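Local atomic coordinates of stringent starvation protein B (Caulobacter vibrioides, PDB entry 2QAS), a protein that probably acts as a dimeric adaptor that binds ssrA-tagged proteins and delivers them to the ClpX unfoldase for degradation. Residues H46-F51 with T73-H78. Sequence-based numbering, arbitrary orientation.
Sequences HLYITF and TIVLQH
Leu47 and Leu76 form one hydrogen-bonded pair of this antiparallel ladder, Ile49 and Ile74 the next, and their four backbone bonds hold the strands together. Leu76 N reaches Leu47 O at 2.8 Å with the donor in the carbonyl plane; on the return bond, Leu47 N sits 30° out of the plane of the Leu76 carbonyl.

The face carrying Leu47, Ile49, Ile74 and Leu76 is the tightly packed one. Placed by a chi1 of 63°, CG1 of Ile74 lies 3.9 Å from Ile49 CB. At the far end the Phe51 side chain crosses that of Ile74 at about a right angle, and CG2 of Ile74 meets the ring's edge at CE1.

On the other face the end with Thr50 and Thr73 is still buried, and their hydroxyls are joined, OG1 to OG1 at 2.9 Å. The looser, solvent side is the end with Tyr48, His46 and Gln77, all partly exposed. The Tyr48 ring lies alongside Val75, whose CG2 makes a CH-pi contact over the ring face, 3.9 Å from the centroid, while Thr73 CG2 comes to the ring edge. Beyond the strands, His46 and Gln77 run side by side, with ring and amide planes only 15° apart. Gln77, extended and with CG opposite its backbone N (chi1 178°), lays NE2 over the imidazole without a hydrogen bond; His46 ND1 bonds instead to Pro44 O, and Gln77 OE1 to a polar side chain of the bound peptide.

Strand 71-76 is outermost in its four-stranded sheet within this chain, and the bound peptide hydrogen-bonds to the backbone of Thr73 and, through a polar side chain, to Val75 N. On its other edge strand 47-52 pairs antiparallel with strand 110-115, while Ile49, Ile74 and Leu76 pack against Phe90 and Leu94 of strand 89-96 in the three-stranded sheet.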
loop_
_atom_site.group_PDB
_atom_site.type_symbol
_atom_site.label_atom_id
_atom_site.label_comp_id
_atom_site.label_asym_id
_atom_site.label_seq_id
_atom_site.Cartn_x
_atom_site.Cartn_y
_atom_site.Cartn_z
ATOM N N HIS A 46 8.819 3.684 18.373
ATOM C CA HIS A 46 7.904 2.800 19.077
ATOM C C HIS A 46 6.538 2.963 18.424
ATOM O O HIS A 46 6.272 3.990 17.793
ATOM C CB HIS A 46 7.854 3.093 20.583
ATOM C CG HIS A 46 7.568 4.518 20.933
ATOM N ND1 HIS A 46 8.457 5.542 20.676
ATOM C CD2 HIS A 46 6.510 5.085 21.560
ATOM C CE1 HIS A 46 7.957 6.677 21.129
ATOM N NE2 HIS A 46 6.777 6.428 21.670
ATOM N N LEU A 47 5.666 1.966 18.566
ATOM C CA LEU A 47 4.373 2.039 17.894
ATOM C C LEU A 47 3.116 2.002 18.742
ATOM O O LEU A 47 3.069 1.365 19.780
ATOM C CB LEU A 47 4.280 0.915 16.848
ATOM C CG LEU A 47 5.549 0.624 16.028
ATOM C CD1 LEU A 47 5.301 -0.528 15.076
ATOM C CD2 LEU A 47 5.973 1.862 15.251
ATOM N N TYR A 48 2.094 2.700 18.262
ATOM C CA TYR A 48 0.791 2.720 18.898
ATOM C C TYR A 48 -0.151 2.133 17.856
ATOM O O TYR A 48 -0.331 2.704 16.783
ATOM C CB TYR A 48 0.355 4.140 19.245
ATOM C CG TYR A 48 0.970 4.673 20.517
ATOM C CD1 TYR A 48 2.289 5.124 20.551
ATOM C CD2 TYR A 48 0.238 4.682 21.708
ATOM C CE1 TYR A 48 2.874 5.567 21.738
ATOM C CE2 TYR A 48 0.807 5.123 22.904
ATOM C CZ TYR A 48 2.126 5.564 22.913
ATOM O OH TYR A 48 2.683 5.990 24.104
ATOM N N ILE A 49 -0.725 0.978 18.164
ATOM C CA ILE A 49 -1.641 0.314 17.256
ATOM C C ILE A 49 -3.042 0.340 17.848
ATOM O O ILE A 49 -3.240 -0.063 18.994
ATOM C CB ILE A 49 -1.269 -1.179 17.062
ATOM C CG1 ILE A 49 0.203 -1.323 16.684
ATOM C CG2 ILE A 49 -2.164 -1.802 16.014
ATOM C CD1 ILE A 49 0.548 -0.638 15.429
ATOM N N THR A 50 -4.020 0.806 17.080
ATOM C CA THR A 50 -5.385 0.820 17.582
ATOM C C THR A 50 -6.210 -0.103 16.702
ATOM O O THR A 50 -6.099 -0.056 15.485
ATOM C CB THR A 50 -5.984 2.233 17.550
ATOM O OG1 THR A 50 -5.101 3.143 18.218
ATOM C CG2 THR A 50 -7.331 2.247 18.251
ATOM N N PHE A 51 -7.024 -0.953 17.316
ATOM C CA PHE A 51 -7.847 -1.887 16.554
ATOM C C PHE A 51 -9.236 -2.135 17.137
ATOM O O PHE A 51 -9.503 -1.874 18.317
ATOM C CB PHE A 51 -7.146 -3.235 16.434
ATOM C CG PHE A 51 -6.948 -3.930 17.752
ATOM C CD1 PHE A 51 -5.930 -3.539 18.614
ATOM C CD2 PHE A 51 -7.789 -4.974 18.133
ATOM C CE1 PHE A 51 -5.748 -4.177 19.836
ATOM C CE2 PHE A 51 -7.622 -5.622 19.352
ATOM C CZ PHE A 51 -6.598 -5.226 20.210
ATOM N N THR A 73 -6.154 0.283 22.126
ATOM C CA THR A 73 -4.838 0.695 21.679
ATOM C C THR A 73 -3.786 -0.059 22.473
ATOM O O THR A 73 -3.968 -0.339 23.661
ATOM C CB THR A 73 -4.613 2.210 21.884
ATOM O OG1 THR A 73 -5.543 2.940 21.074
ATOM C CG2 THR A 73 -3.194 2.609 21.486
ATOM N N ILE A 74 -2.701 -0.423 21.804
ATOM C CA ILE A 74 -1.603 -1.097 22.470
ATOM C C ILE A 74 -0.360 -0.362 22.042
ATOM O O ILE A 74 -0.312 0.197 20.953
ATOM C CB ILE A 74 -1.488 -2.609 22.087
ATOM C CG1 ILE A 74 -1.183 -2.776 20.603
ATOM C CG2 ILE A 74 -2.765 -3.339 22.466
ATOM C CD1 ILE A 74 -1.178 -4.226 20.172
ATOM N N VAL A 75 0.638 -0.334 22.909
ATOM C CA VAL A 75 1.872 0.345 22.587
ATOM C C VAL A 75 2.974 -0.705 22.556
ATOM O O VAL A 75 3.024 -1.596 23.421
ATOM C CB VAL A 75 2.182 1.455 23.629
ATOM C CG1 VAL A 75 2.239 0.865 25.033
ATOM C CG2 VAL A 75 3.483 2.148 23.284
ATOM N N LEU A 76 3.819 -0.623 21.528
ATOM C CA LEU A 76 4.936 -1.542 21.355
ATOM C C LEU A 76 6.194 -0.720 21.542
ATOM O O LEU A 76 6.655 -0.046 20.626
ATOM C CB LEU A 76 4.901 -2.163 19.954
ATOM C CG LEU A 76 3.651 -2.997 19.659
ATOM C CD1 LEU A 76 3.715 -3.526 18.244
ATOM C CD2 LEU A 76 3.547 -4.137 20.666
ATOM N N GLN A 77 6.745 -0.769 22.748
ATOM C CA GLN A 77 7.923 0.017 23.062
ATOM C C GLN A 77 8.806 -0.688 24.083
ATOM O O GLN A 77 9.803 -1.320 23.720
ATOM C CB GLN A 77 7.468 1.388 23.583
ATOM C CG GLN A 77 8.557 2.361 24.031
ATOM C CD GLN A 77 7.996 3.765 24.351
ATOM O OE1 GLN A 77 6.998 3.909 25.069
ATOM N NE2 GLN A 77 8.644 4.795 23.821
ATOM N N HIS A 78 8.418 -0.598 25.356
ATOM C CA HIS A 78 9.189 -1.199 26.439
ATOM C C HIS A 78 8.716 -2.565 26.881
ATOM O O HIS A 78 9.488 -3.311 27.477
ATOM C CB HIS A 78 9.171 -0.289 27.672
ATOM C CG HIS A 78 9.662 1.096 27.406
ATOM N ND1 HIS A 78 8.880 2.214 27.611
ATOM C CD2 HIS A 78 10.845 1.545 26.925
ATOM C CE1 HIS A 78 9.559 3.293 27.264
ATOM N NE2 HIS A 78 10.755 2.915 26.844
#